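Local coordinates for hypothetical protein HI1011 (Haemophilus influenzae, PDB 1YZY) that catalyses the ATP-dependent phosphorylation of 3-oxo-tetronate to 3-oxo-tetronate 4-phosphate, as a member of the four-carbon acid sugar kinase family, at residues 17-22 against 226-231. Sequence-based numbering, arbitrary orientation.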
ATOM      1  N   SER A  17       4.975   2.200  -2.982  1.00 14.20           N
ATOM      2  CA  SER A  17       5.089   2.495  -4.406  1.00 20.23           C
ATOM      3  C   SER A  17       5.829   3.823  -4.558  1.00 21.23           C
ATOM      4  O   SER A  17       6.649   3.985  -5.460  1.00 19.74           O
ATOM      5  CB  SER A  17       3.708   2.611  -5.051  1.00 19.97           C
ATOM      6  OG  SER A  17       3.353   1.415  -5.731  1.00 40.00           O
ATOM      7  N   PHE A  18       5.515   4.774  -3.682  1.00 18.49           N
ATOM      8  CA  PHE A  18       6.158   6.079  -3.712  1.00 16.48           C
ATOM      9  C   PHE A  18       7.652   5.984  -3.476  1.00 15.94           C
ATOM     10  O   PHE A  18       8.429   6.661  -4.139  1.00 19.50           O
ATOM     11  CB  PHE A  18       5.512   7.037  -2.703  1.00 18.72           C
ATOM     12  CG  PHE A  18       4.446   7.903  -3.306  1.00 14.04           C
ATOM     13  CD1 PHE A  18       4.736   8.718  -4.395  1.00 12.81           C
ATOM     14  CD2 PHE A  18       3.151   7.892  -2.805  1.00 15.46           C
ATOM     15  CE1 PHE A  18       3.755   9.511  -4.983  1.00  9.62           C
ATOM     16  CE2 PHE A  18       2.150   8.685  -3.384  1.00 20.03           C
ATOM     17  CZ  PHE A  18       2.457   9.495  -4.477  1.00 19.60           C
ATOM     18  N   LEU A  19       8.056   5.144  -2.533  1.00 16.38           N
ATOM     19  CA  LEU A  19       9.469   4.978  -2.243  1.00 14.71           C
ATOM     20  C   LEU A  19      10.208   4.401  -3.441  1.00 16.94           C
ATOM     21  O   LEU A  19      11.345   4.787  -3.715  1.00 20.33           O
ATOM     22  CB  LEU A  19       9.662   4.086  -1.015  1.00 21.02           C
ATOM     23  CG  LEU A  19       9.049   4.621   0.284  1.00 22.17           C
ATOM     24  CD1 LEU A  19       9.256   3.617   1.409  1.00 21.45           C
ATOM     25  CD2 LEU A  19       9.668   5.967   0.651  1.00 20.49           C
ATOM     26  N   VAL A  20       9.548   3.493  -4.159  1.00 19.31           N
ATOM     27  CA  VAL A  20      10.123   2.835  -5.340  1.00 15.58           C
ATOM     28  C   VAL A  20      10.160   3.763  -6.559  1.00 17.68           C
ATOM     29  O   VAL A  20      11.119   3.758  -7.331  1.00 18.69           O
ATOM     30  CB  VAL A  20       9.340   1.523  -5.689  1.00 15.69           C
ATOM     31  CG1 VAL A  20       9.760   0.973  -7.057  1.00 13.45           C
ATOM     32  CG2 VAL A  20       9.603   0.473  -4.629  1.00 17.50           C
ATOM     33  N   GLU A  21       9.077   4.501  -6.766  1.00  9.93           N
ATOM     34  CA  GLU A  21       8.976   5.441  -7.867  1.00 13.40           C
ATOM     35  C   GLU A  21       9.946   6.614  -7.683  1.00 14.15           C
ATOM     36  O   GLU A  21      10.064   7.482  -8.552  1.00  9.84           O
ATOM     37  CB  GLU A  21       7.535   5.945  -7.986  1.00 18.17           C
ATOM     38  CG  GLU A  21       6.573   4.890  -8.517  1.00 28.11           C
ATOM     39  CD  GLU A  21       7.017   4.321  -9.861  1.00 31.52           C
ATOM     40  OE1 GLU A  21       6.635   4.884 -10.905  1.00 31.78           O
ATOM     41  OE2 GLU A  21       7.752   3.315  -9.876  1.00 26.29           O
ATOM     42  N   ASN A  22      10.642   6.612  -6.550  1.00 16.08           N
ATOM     43  CA  ASN A  22      11.613   7.633  -6.228  1.00 15.09           C
ATOM     44  C   ASN A  22      12.989   7.042  -5.942  1.00 18.09           C
ATOM     45  O   ASN A  22      13.745   7.546  -5.108  1.00 13.95           O
ATOM     46  CB  ASN A  22      11.098   8.514  -5.088  1.00 16.75           C
ATOM     47  CG  ASN A  22      10.077   9.527  -5.569  1.00 18.53           C
ATOM     48  OD1 ASN A  22      10.431  10.522  -6.210  1.00 18.00           O
ATOM     49  ND2 ASN A  22       8.798   9.255  -5.320  1.00 15.90           N
ATOM     50  N   TYR A 226       9.330  12.368  -0.953  1.00 18.35           N
ATOM     51  CA  TYR A 226      10.423  13.313  -1.097  1.00 15.80           C
ATOM     52  C   TYR A 226      11.667  12.897  -0.349  1.00 15.01           C
ATOM     53  O   TYR A 226      12.774  13.315  -0.704  1.00 15.73           O
ATOM     54  CB  TYR A 226       9.971  14.730  -0.750  1.00 15.76           C
ATOM     55  CG  TYR A 226       9.245  15.348  -1.919  1.00 19.00           C
ATOM     56  CD1 TYR A 226       7.862  15.279  -2.021  1.00 18.30           C
ATOM     57  CD2 TYR A 226       9.954  15.902  -2.979  1.00 14.37           C
ATOM     58  CE1 TYR A 226       7.199  15.739  -3.159  1.00 18.44           C
ATOM     59  CE2 TYR A 226       9.303  16.357  -4.121  1.00 15.47           C
ATOM     60  CZ  TYR A 226       7.930  16.273  -4.205  1.00 15.92           C
ATOM     61  OH  TYR A 226       7.288  16.719  -5.344  1.00 21.04           O
ATOM     62  N   MET A 227      11.489  12.080   0.687  1.00 14.88           N
ATOM     63  CA  MET A 227      12.621  11.558   1.450  1.00 18.11           C
ATOM     64  C   MET A 227      13.331  10.495   0.607  1.00 19.52           C
ATOM     65  O   MET A 227      14.544  10.326   0.693  1.00 24.02           O
ATOM     66  CB  MET A 227      12.148  10.949   2.769  1.00 21.68           C
ATOM     67  CG  MET A 227      11.569  11.962   3.729  1.00 22.07           C
ATOM     68  SD  MET A 227      11.163  11.210   5.297  1.00 18.78           S
ATOM     69  CE  MET A 227      12.784  11.097   6.024  1.00 17.94           C
ATOM     70  N   ALA A 228      12.552   9.737  -0.154  1.00 18.55           N
ATOM     71  CA  ALA A 228      13.090   8.718  -1.046  1.00 19.07           C
ATOM     72  C   ALA A 228      13.843   9.423  -2.183  1.00 21.70           C
ATOM     73  O   ALA A 228      14.964   9.053  -2.516  1.00 19.61           O
ATOM     74  CB  ALA A 228      11.955   7.879  -1.614  1.00 17.33           C
ATOM     75  N   ALA A 229      13.219  10.449  -2.761  1.00 20.87           N
ATOM     76  CA  ALA A 229      13.835  11.210  -3.847  1.00 25.58           C
ATOM     77  C   ALA A 229      15.150  11.846  -3.412  1.00 21.16           C
ATOM     78  O   ALA A 229      16.077  11.957  -4.212  1.00 24.33           O
ATOM     79  CB  ALA A 229      12.874  12.282  -4.381  1.00 22.24           C
ATOM     80  N   ARG A 230      15.232  12.307  -2.167  1.00 22.98           N
ATOM     81  CA  ARG A 230      16.477  12.916  -1.697  1.00 27.02           C
ATOM     82  C   ARG A 230      17.544  11.838  -1.517  1.00 23.60           C
ATOM     83  O   ARG A 230      18.676  11.994  -1.977  1.00 30.57           O
ATOM     84  CB  ARG A 230      16.275  13.672  -0.375  1.00 25.44           C
ATOM     85  CG  ARG A 230      17.443  14.605  -0.029  1.00 25.09           C
ATOM     86  CD  ARG A 230      17.371  15.160   1.390  1.00 24.55           C
ATOM     87  NE  ARG A 230      17.670  14.134   2.381  1.00 36.83           N
ATOM     88  CZ  ARG A 230      18.881  13.891   2.874  1.00 36.67           C
ATOM     89  NH1 ARG A 230      19.929  14.607   2.487  1.00 38.48           N
ATOM     90  NH2 ARG A 230      19.050  12.895   3.731  1.00 43.83           N
ATOM     91  N   LEU A 231      17.174  10.760  -0.827  1.00 24.84           N
ATOM     92  CA  LEU A 231      18.068   9.635  -0.560  1.00 22.94           C
ATOM     93  C   LEU A 231      18.591   8.966  -1.823  1.00 25.22           C
ATOM     94  O   LEU A 231      19.713   8.451  -1.832  1.00 25.66           O
ATOM     95  CB  LEU A 231      17.366   8.588   0.314  1.00 25.55           C
ATOM     96  CG  LEU A 231      17.062   8.991   1.756  1.00 21.73           C
ATOM     97  CD1 LEU A 231      16.165   7.967   2.424  1.00 27.97           C
ATOM     98  CD2 LEU A 231      18.364   9.142   2.517  1.00 26.32           C
TER
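Asn22 and Ala228 meet through their beta carbons, CB of Asn22 lying 3.6 Å from CB of Ala228, where the chain just beyond the end of helix 9-20 comes up against helix 221-232. The same methyl of Ala228 is touched by one branch of Leu19, whose CD2 stands 3.7 Å from it, so a single small side chain receives two neighbours. Leu19 carries CG beside its backbone N (chi1 -61°), which brings this branch across to the alanine although the residue does not point straight at it. The Asn22 amide reaches back to the last turn of the preceding helix, where ND2 donates to Phe18 O at 2.9 Å. The bond is nearly straight (N-H...O 164°), with the acceptor close to the amide plane and the donor somewhat tilted from the carbonyl plane. It restrains the rotation of the amide and is consistent with OD1 lying beside helix 221-232, 3.5 Å from Ala229 CB. Asn22 O and Ala228 O, both acceptors, approach to 3.2 Å; Ser232 OG lies within hydrogen-bonding distance of both, and its one proton can only be shared or alternate between them, which probably eases the approach. No hydrogen bond links the two segments directly. Joining helix 221-232 to the end of helix 9-20 in the sugar-binding N-terminal domain therefore rests on van der Waals contact with two alanine methyls, one meeting carbon, the other the amide oxygen, while ND2 of the buried Asn22 is satisfied by Phe18 O.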